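Local coordinates for Tll0287 protein (Thermosynechococcus elongatus, PDB 5B82), which binds a covalently attached heme c in a PAS-like fold and is probably a redox or sensor protein, at residues Q40-L52 with F64-K76. Residues are numbered along the deposited sequence; the frame is centred on the assembly and turned at random.
Sequences QLDQMRIGLASTL and FKAVCAPVGKQAK. With HEC (heme c), chain B.
In one of its two modelled positions, Leu41 brings CD1 up to Val71 CG1 and Gln74 CB on helix 69-76. One turn on, the extended chain of Met44 sets its methyl CE 3.5 Å from Pro70 CB, beside the ring. Arg45 packs its CB and CG on Val71 CG2; CD then lies 3.4 Å from HEC C2B, and a bend at chi3 (-46°) turns the guanidinium between Val71 on one face and the porphyrin on the other. At its edge NH1 makes a weak and uncertain hydrogen bond to Cys68 SG, a less surely placed sulfur that binds the iron axially, as does His145, while NH2 is held by Gln88 and Tyr176. Replacing Arg45 by an alanine would probably leave Gln88 without this donor and open a gap between Val71 and the heme. Leu48 lays CD1 against Pro70 CG and the carbonyl of Val67, whose own CG1 meets Ala49 CB and the heme. Further along, Lys65, fully extended, gives hydrogen bonds from NZ to Leu48 O (2.5 Å, on a lone pair in the carbonyl plane) and to Thr51 OG1 (2.7 Å), and Leu52 CD1 closes on the heme methyl CMC. The two helix segments run nearly antiparallel (161°), their axes 9.8 Å apart at closest approach; Val71 and Ala75 also touch strand 85-89, an outer strand of the antiparallel sheet of this PAS-like domain.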
ATOM      1  N   GLN A  40      10.548  -3.916  -3.454  1.00 28.72           N
ATOM      2  CA  GLN A  40      11.016  -2.871  -4.367  1.00 27.47           C
ATOM      3  C   GLN A  40       9.973  -1.783  -4.552  1.00 26.85           C
ATOM      4  O   GLN A  40      10.309  -0.593  -4.630  1.00 30.16           O
ATOM      5  CB  GLN A  40      11.378  -3.466  -5.728  1.00 34.20           C
ATOM      6  CG  GLN A  40      12.736  -4.130  -5.776  1.00 36.77           C
ATOM      7  CD  GLN A  40      12.966  -4.900  -7.068  1.00 42.78           C
ATOM      8  OE1 GLN A  40      12.039  -5.107  -7.857  1.00 51.47           O
ATOM      9  NE2 GLN A  40      14.206  -5.333  -7.288  1.00 39.37           N
ATOM     10  N   LEU A  41       8.709  -2.189  -4.634  0.50 25.80           N
ATOM     11  CA  LEU A  41       7.611  -1.230  -4.701  0.50 25.54           C
ATOM     12  C   LEU A  41       7.579  -0.342  -3.444  0.50 22.89           C
ATOM     13  O   LEU A  41       7.391   0.887  -3.527  0.50 23.04           O
ATOM     14  CB  LEU A  41       6.284  -1.971  -4.880  0.50 25.11           C
ATOM     15  CG  LEU A  41       5.051  -1.130  -5.181  0.50 16.73           C
ATOM     16  CD1 LEU A  41       5.266  -0.322  -6.457  0.50 19.54           C
ATOM     17  CD2 LEU A  41       3.819  -2.021  -5.302  0.50 16.48           C
ATOM     18  N   ASP A  42       7.787  -0.964  -2.285  1.00 21.89           N
ATOM     19  CA  ASP A  42       7.779  -0.243  -1.019  1.00 23.78           C
ATOM     20  C   ASP A  42       8.943   0.758  -0.918  1.00 21.63           C
ATOM     21  O   ASP A  42       8.765   1.929  -0.539  1.00 22.94           O
ATOM     22  CB  ASP A  42       7.823  -1.232   0.144  1.00 24.12           C
ATOM     23  CG  ASP A  42       7.419  -0.594   1.455  1.00 32.03           C
ATOM     24  OD1 ASP A  42       6.316  -0.002   1.499  1.00 26.24           O
ATOM     25  OD2 ASP A  42       8.209  -0.667   2.428  1.00 31.61           O
ATOM     26  N   GLN A  43      10.131   0.297  -1.284  1.00 27.64           N
ATOM     27  CA  GLN A  43      11.300   1.166  -1.247  1.00 33.36           C
ATOM     28  C   GLN A  43      11.150   2.289  -2.265  1.00 33.31           C
ATOM     29  O   GLN A  43      11.664   3.395  -2.069  1.00 31.08           O
ATOM     30  CB  GLN A  43      12.578   0.363  -1.476  1.00 30.75           C
ATOM     31  CG  GLN A  43      12.969  -0.496  -0.276  1.00 30.95           C
ATOM     32  CD  GLN A  43      13.460   0.322   0.911  1.00 39.14           C
ATOM     33  OE1 GLN A  43      14.294   1.215   0.760  1.00 32.88           O
ATOM     34  NE2 GLN A  43      12.944   0.016   2.100  1.00 38.38           N
ATOM     35  N   MET A  44      10.423   2.013  -3.342  1.00 28.02           N
ATOM     36  CA  MET A  44      10.138   3.051  -4.324  1.00 29.28           C
ATOM     37  C   MET A  44       9.280   4.136  -3.710  1.00 27.87           C
ATOM     38  O   MET A  44       9.604   5.330  -3.825  1.00 30.69           O
ATOM     39  CB  MET A  44       9.430   2.486  -5.553  1.00 27.44           C
ATOM     40  CG  MET A  44       8.793   3.564  -6.436  1.00 28.97           C
ATOM     41  SD  MET A  44       7.917   2.815  -7.836  1.00 44.83           S
ATOM     42  CE  MET A  44       6.772   4.119  -8.248  1.00 70.35           C
ATOM     43  N   ARG A  45       8.182   3.744  -3.061  1.00 23.08           N
ATOM     44  CA  ARG A  45       7.357   4.782  -2.436  1.00 21.96           C
ATOM     45  C   ARG A  45       8.163   5.595  -1.428  1.00 25.89           C
ATOM     46  O   ARG A  45       8.131   6.832  -1.440  1.00 31.14           O
ATOM     47  CB  ARG A  45       6.123   4.210  -1.740  1.00 21.77           C
ATOM     48  CG  ARG A  45       5.072   5.293  -1.461  1.00 22.25           C
ATOM     49  CD  ARG A  45       4.225   4.969  -0.235  1.00 17.63           C
ATOM     50  NE  ARG A  45       3.767   3.582  -0.256  1.00 20.61           N
ATOM     51  CZ  ARG A  45       2.707   3.150  -0.928  1.00 21.10           C
ATOM     52  NH1 ARG A  45       1.976   3.998  -1.640  1.00 24.23           N
ATOM     53  NH2 ARG A  45       2.379   1.865  -0.883  1.00 17.83           N
ATOM     54  N   ILE A  46       8.878   4.890  -0.553  1.00 27.25           N
ATOM     55  CA  ILE A  46       9.674   5.559   0.472  1.00 30.96           C
ATOM     56  C   ILE A  46      10.643   6.558  -0.151  1.00 30.78           C
ATOM     57  O   ILE A  46      10.814   7.682   0.337  1.00 33.52           O
ATOM     58  CB  ILE A  46      10.417   4.526   1.329  1.00 28.75           C
ATOM     59  CG1 ILE A  46       9.428   3.869   2.292  1.00 27.78           C
ATOM     60  CG2 ILE A  46      11.554   5.174   2.099  1.00 35.14           C
ATOM     61  CD1 ILE A  46       9.924   2.572   2.891  1.00 29.17           C
ATOM     62  N   GLY A  47      11.246   6.146  -1.259  1.00 34.70           N
ATOM     63  CA  GLY A  47      12.158   6.988  -2.001  1.00 29.90           C
ATOM     64  C   GLY A  47      11.503   8.234  -2.555  1.00 38.12           C
ATOM     65  O   GLY A  47      12.071   9.323  -2.461  1.00 37.51           O
ATOM     66  N   LEU A  48      10.313   8.094  -3.134  1.00 33.90           N
ATOM     67  CA  LEU A  48       9.629   9.275  -3.670  1.00 32.71           C
ATOM     68  C   LEU A  48       9.228  10.243  -2.550  1.00 32.12           C
ATOM     69  O   LEU A  48       9.370  11.460  -2.681  1.00 38.06           O
ATOM     70  CB  LEU A  48       8.414   8.879  -4.514  1.00 29.96           C
ATOM     71  CG  LEU A  48       8.781   8.157  -5.811  1.00 31.57           C
ATOM     72  CD1 LEU A  48       7.542   7.644  -6.545  1.00 28.98           C
ATOM     73  CD2 LEU A  48       9.594   9.084  -6.692  1.00 33.49           C
ATOM     74  N   ALA A  49       8.751   9.698  -1.439  1.00 29.94           N
ATOM     75  CA  ALA A  49       8.321  10.543  -0.327  1.00 25.04           C
ATOM     76  C   ALA A  49       9.479  11.180   0.440  1.00 31.37           C
ATOM     77  O   ALA A  49       9.282  12.188   1.115  1.00 34.89           O
ATOM     78  CB  ALA A  49       7.433   9.751   0.624  1.00 24.48           C
ATOM     79  N   SER A  50      10.676  10.602   0.334  1.00 32.29           N
ATOM     80  CA  SER A  50      11.810  11.011   1.184  1.00 40.95           C
ATOM     81  C   SER A  50      12.203  12.493   1.158  1.00 49.31           C
ATOM     82  O   SER A  50      12.772  12.997   2.126  1.00 52.68           O
ATOM     83  CB  SER A  50      13.049  10.156   0.893  1.00 39.95           C
ATOM     84  OG  SER A  50      13.636  10.516  -0.342  1.00 43.01           O
ATOM     85  N   THR A  51      11.920  13.186   0.062  1.00 50.67           N
ATOM     86  CA  THR A  51      12.312  14.589  -0.052  1.00 54.15           C
ATOM     87  C   THR A  51      11.404  15.530   0.735  1.00 52.98           C
ATOM     88  O   THR A  51      11.699  16.712   0.867  1.00 54.12           O
ATOM     89  CB  THR A  51      12.342  15.055  -1.518  1.00 55.30           C
ATOM     90  OG1 THR A  51      11.141  14.632  -2.177  1.00 57.32           O
ATOM     91  CG2 THR A  51      13.545  14.466  -2.232  1.00 54.38           C
ATOM     92  N   LEU A  52      10.305  15.004   1.260  1.00 48.62           N
ATOM     93  CA  LEU A  52       9.316  15.837   1.939  1.00 50.66           C
ATOM     94  C   LEU A  52       9.454  15.733   3.459  1.00 52.97           C
ATOM     95  O   LEU A  52       9.729  14.657   3.993  1.00 47.02           O
ATOM     96  CB  LEU A  52       7.903  15.433   1.504  1.00 45.61           C
ATOM     97  CG  LEU A  52       7.728  15.024   0.034  1.00 46.98           C
ATOM     98  CD1 LEU A  52       6.319  14.513  -0.238  1.00 45.33           C
ATOM     99  CD2 LEU A  52       8.068  16.161  -0.920  1.00 51.20           C
ATOM    100  N   PHE A  64       2.688  18.693  -4.552  1.00 41.84           N
ATOM    101  CA  PHE A  64       2.078  18.340  -5.836  1.00 38.69           C
ATOM    102  C   PHE A  64       2.874  17.264  -6.566  1.00 39.22           C
ATOM    103  O   PHE A  64       2.531  16.878  -7.679  1.00 41.82           O
ATOM    104  CB  PHE A  64       1.935  19.562  -6.738  1.00 36.98           C
ATOM    105  CG  PHE A  64       0.964  20.578  -6.227  1.00 42.05           C
ATOM    106  CD1 PHE A  64      -0.396  20.379  -6.353  1.00 46.13           C
ATOM    107  CD2 PHE A  64       1.410  21.736  -5.626  1.00 44.51           C
ATOM    108  CE1 PHE A  64      -1.294  21.313  -5.886  1.00 39.27           C
ATOM    109  CE2 PHE A  64       0.517  22.679  -5.155  1.00 45.02           C
ATOM    110  CZ  PHE A  64      -0.839  22.463  -5.286  1.00 46.35           C
ATOM    111  N   LYS A  65       3.950  16.804  -5.938  1.00 38.97           N
ATOM    112  CA  LYS A  65       4.771  15.721  -6.469  1.00 37.80           C
ATOM    113  C   LYS A  65       4.013  14.398  -6.427  1.00 34.29           C
ATOM    114  O   LYS A  65       3.308  14.112  -5.460  1.00 32.66           O
ATOM    115  CB  LYS A  65       6.051  15.611  -5.637  1.00 38.18           C
ATOM    116  CG  LYS A  65       6.964  14.439  -5.940  1.00 45.96           C
ATOM    117  CD  LYS A  65       8.110  14.385  -4.922  1.00 51.17           C
ATOM    118  CE  LYS A  65       9.144  13.318  -5.280  1.00 56.70           C
ATOM    119  NZ  LYS A  65      10.245  13.230  -4.270  1.00 56.35           N
ATOM    120  N   ALA A  66       4.156  13.597  -7.478  1.00 35.30           N
ATOM    121  CA  ALA A  66       3.554  12.272  -7.509  1.00 37.09           C
ATOM    122  C   ALA A  66       4.347  11.348  -6.599  1.00 33.78           C
ATOM    123  O   ALA A  66       5.564  11.210  -6.730  1.00 39.14           O
ATOM    124  CB  ALA A  66       3.523  11.726  -8.924  1.00 40.46           C
ATOM    125  N   VAL A  67       3.661  10.728  -5.656  1.00 26.79           N
ATOM    126  CA  VAL A  67       4.332   9.833  -4.739  1.00 24.68           C
ATOM    127  C   VAL A  67       3.687   8.449  -4.798  1.00 27.39           C
ATOM    128  O   VAL A  67       4.350   7.463  -5.121  1.00 32.69           O
ATOM    129  CB  VAL A  67       4.336  10.406  -3.307  1.00 27.66           C
ATOM    130  CG1 VAL A  67       4.719   9.336  -2.292  1.00 30.23           C
ATOM    131  CG2 VAL A  67       5.276  11.627  -3.218  1.00 25.18           C
ATOM    132  N   CYS A  68       2.388   8.383  -4.527  1.00 23.18           N
ATOM    133  CA  CYS A  68       1.720   7.093  -4.403  1.00 24.93           C
ATOM    134  C   CYS A  68       1.039   6.597  -5.692  1.00 28.04           C
ATOM    135  O   CYS A  68       0.917   5.390  -5.892  1.00 26.06           O
ATOM    136  CB  CYS A  68       0.735   7.120  -3.232  1.00 26.40           C
ATOM    137  SG  CYS A  68       1.505   7.259  -1.584  1.00 26.87           S
ATOM    138  N   ALA A  69       0.604   7.511  -6.561  1.00 27.83           N
ATOM    139  CA  ALA A  69       0.015   7.100  -7.844  1.00 34.37           C
ATOM    140  C   ALA A  69       0.925   6.172  -8.679  1.00 37.23           C
ATOM    141  O   ALA A  69       0.468   5.115  -9.164  1.00 30.85           O
ATOM    142  CB  ALA A  69      -0.446   8.312  -8.659  1.00 34.68           C
ATOM    143  N   PRO A  70       2.215   6.545  -8.842  1.00 35.93           N
ATOM    144  CA  PRO A  70       3.097   5.621  -9.567  1.00 36.90           C
ATOM    145  C   PRO A  70       3.260   4.260  -8.892  1.00 36.06           C
ATOM    146  O   PRO A  70       3.582   3.286  -9.580  1.00 38.64           O
ATOM    147  CB  PRO A  70       4.440   6.369  -9.611  1.00 38.79           C
ATOM    148  CG  PRO A  70       4.331   7.450  -8.611  1.00 33.85           C
ATOM    149  CD  PRO A  70       2.898   7.822  -8.559  1.00 37.03           C
ATOM    150  N   VAL A  71       3.046   4.189  -7.578  1.00 31.94           N
ATOM    151  CA  VAL A  71       3.064   2.901  -6.885  1.00 28.71           C
ATOM    152  C   VAL A  71       1.919   2.015  -7.381  1.00 29.22           C
ATOM    153  O   VAL A  71       2.125   0.840  -7.696  1.00 25.47           O
ATOM    154  CB  VAL A  71       2.976   3.072  -5.351  1.00 25.61           C
ATOM    155  CG1 VAL A  71       2.828   1.731  -4.670  1.00 25.87           C
ATOM    156  CG2 VAL A  71       4.206   3.809  -4.836  1.00 34.86           C
ATOM    157  N   GLY A  72       0.720   2.583  -7.465  1.00 28.94           N
ATOM    158  CA  GLY A  72      -0.438   1.854  -7.964  1.00 28.18           C
ATOM    159  C   GLY A  72      -0.268   1.445  -9.420  1.00 31.45           C
ATOM    160  O   GLY A  72      -0.617   0.312  -9.820  1.00 35.57           O
ATOM    161  N   LYS A  73       0.268   2.365 -10.221  1.00 31.36           N
ATOM    162  CA  LYS A  73       0.531   2.051 -11.625  1.00 37.07           C
ATOM    163  C   LYS A  73       1.492   0.867 -11.740  1.00 36.94           C
ATOM    164  O   LYS A  73       1.254  -0.090 -12.499  1.00 36.30           O
ATOM    165  CB  LYS A  73       1.082   3.268 -12.367  1.00 38.59           C
ATOM    166  CG  LYS A  73       1.227   3.077 -13.864  1.00 44.10           C
ATOM    167  CD  LYS A  73       0.979   4.376 -14.619  1.00 52.66           C
ATOM    168  CE  LYS A  73       2.193   5.293 -14.590  1.00 59.37           C
ATOM    169  NZ  LYS A  73       3.135   5.010 -15.712  1.00 62.88           N
ATOM    170  N   GLN A  74       2.568   0.926 -10.962  1.00 31.27           N
ATOM    171  CA  GLN A  74       3.568  -0.129 -10.992  1.00 34.28           C
ATOM    172  C   GLN A  74       2.980  -1.452 -10.530  1.00 34.73           C
ATOM    173  O   GLN A  74       3.306  -2.507 -11.072  1.00 30.18           O
ATOM    174  CB  GLN A  74       4.770   0.228 -10.128  1.00 40.54           C
ATOM    175  CG  GLN A  74       5.827  -0.853 -10.129  1.00 49.92           C
ATOM    176  CD  GLN A  74       7.025  -0.490 -10.957  1.00 55.48           C
ATOM    177  OE1 GLN A  74       7.775   0.423 -10.612  1.00 60.81           O
ATOM    178  NE2 GLN A  74       7.216  -1.202 -12.061  1.00 54.12           N
ATOM    179  N   ALA A  75       2.108  -1.386  -9.532  1.00 33.22           N
ATOM    180  CA  ALA A  75       1.401  -2.565  -9.050  1.00 35.23           C
ATOM    181  C   ALA A  75       0.600  -3.213 -10.182  1.00 30.45           C
ATOM    182  O   ALA A  75       0.664  -4.442 -10.382  1.00 28.01           O
ATOM    183  CB  ALA A  75       0.490  -2.194  -7.897  1.00 33.35           C
ATOM    184  N   LYS A  76      -0.143  -2.397 -10.929  1.00 29.57           N
ATOM    185  CA  LYS A  76      -0.879  -2.935 -12.077  1.00 30.78           C
ATOM    186  C   LYS A  76       0.056  -3.578 -13.098  1.00 33.06           C
ATOM    187  O   LYS A  76      -0.240  -4.657 -13.632  1.00 37.94           O
ATOM    188  CB  LYS A  76      -1.742  -1.868 -12.743  1.00 30.04           C
ATOM    189  CG  LYS A  76      -2.950  -1.471 -11.922  1.00 32.79           C
ATOM    190  CD  LYS A  76      -3.809  -0.451 -12.652  1.00 43.19           C
ATOM    191  CE  LYS A  76      -4.873   0.110 -11.723  1.00 47.02           C
ATOM    192  NZ  LYS A  76      -5.763   1.079 -12.420  1.00 54.48           N
TER
HETATM  193 FE   HEC B 501       0.238   7.972  -0.044  1.00 24.74          FE
HETATM  194  CHA HEC B 501      -2.369   6.404  -1.552  1.00 22.10           C
HETATM  195  CHB HEC B 501       0.837   5.071   1.810  1.00 23.23           C
HETATM  196  CHC HEC B 501       3.004   9.367   1.330  1.00 29.06           C
HETATM  197  CHD HEC B 501      -0.569  10.955  -1.545  1.00 27.45           C
HETATM  198  NA  HEC B 501      -0.644   6.107   0.151  1.00 23.96           N
HETATM  199  C1A HEC B 501      -1.638   5.637  -0.682  1.00 24.69           C
HETATM  200  C2A HEC B 501      -1.786   4.211  -0.466  1.00 24.16           C
HETATM  201  C3A HEC B 501      -0.890   3.857   0.464  1.00 22.44           C
HETATM  202  C4A HEC B 501      -0.165   5.033   0.872  1.00 24.98           C
HETATM  203  CMA HEC B 501      -0.647   2.453   1.042  1.00 17.22           C
HETATM  204  CAA HEC B 501      -2.780   3.271  -1.195  1.00 24.65           C
HETATM  205  CBA HEC B 501      -4.016   2.969  -0.349  1.00 21.00           C
HETATM  206  CGA HEC B 501      -5.005   4.098  -0.450  1.00 20.63           C
HETATM  207  O1A HEC B 501      -5.283   4.751   0.586  1.00 30.44           O
HETATM  208  O2A HEC B 501      -5.499   4.378  -1.574  1.00 24.48           O
HETATM  209  NB  HEC B 501       1.626   7.332   1.323  1.00 28.16           N
HETATM  210  C1B HEC B 501       1.738   6.098   1.928  1.00 26.72           C
HETATM  211  C2B HEC B 501       2.962   6.069   2.702  1.00 26.88           C
HETATM  212  C3B HEC B 501       3.553   7.258   2.575  1.00 24.58           C
HETATM  213  C4B HEC B 501       2.735   8.071   1.700  1.00 27.82           C
HETATM  214  CMB HEC B 501       3.452   4.878   3.566  1.00 17.17           C
HETATM  215  CAB HEC B 501       4.887   7.698   3.224  1.00 22.04           C
HETATM  216  CBB HEC B 501       6.074   6.882   2.649  1.00 19.42           C
HETATM  217  NC  HEC B 501       1.039   9.829  -0.073  1.00 30.66           N
HETATM  218  C1C HEC B 501       2.230  10.176   0.523  1.00 31.59           C
HETATM  219  C2C HEC B 501       2.604  11.488   0.038  1.00 33.41           C
HETATM  220  C3C HEC B 501       1.559  11.987  -0.646  1.00 31.24           C
HETATM  221  C4C HEC B 501       0.594  10.913  -0.801  1.00 29.68           C
HETATM  222  CMC HEC B 501       3.777  12.299   0.638  1.00 26.69           C
HETATM  223  CAC HEC B 501       1.422  13.404  -1.263  1.00 28.95           C
HETATM  224  CBC HEC B 501       2.527  13.792  -2.273  1.00 34.48           C
HETATM  225  ND  HEC B 501      -1.260   8.610  -1.284  1.00 27.17           N
HETATM  226  C1D HEC B 501      -1.318   9.856  -1.898  1.00 32.00           C
HETATM  227  C2D HEC B 501      -2.300   9.809  -2.965  1.00 28.75           C
HETATM  228  C3D HEC B 501      -2.853   8.390  -2.943  1.00 28.85           C
HETATM  229  C4D HEC B 501      -2.158   7.721  -1.878  1.00 27.07           C
HETATM  230  CMD HEC B 501      -2.712  10.945  -3.924  1.00 25.18           C
HETATM  231  CAD HEC B 501      -3.914   7.768  -3.877  1.00 24.15           C
HETATM  232  CBD HEC B 501      -3.120   7.208  -5.051  1.00 25.35           C
HETATM  233  CGD HEC B 501      -3.995   6.388  -5.974  1.00 24.03           C
HETATM  234  O1D HEC B 501      -4.931   6.950  -6.584  1.00 29.31           O
HETATM  235  O2D HEC B 501      -3.739   5.170  -6.096  1.00 26.35           O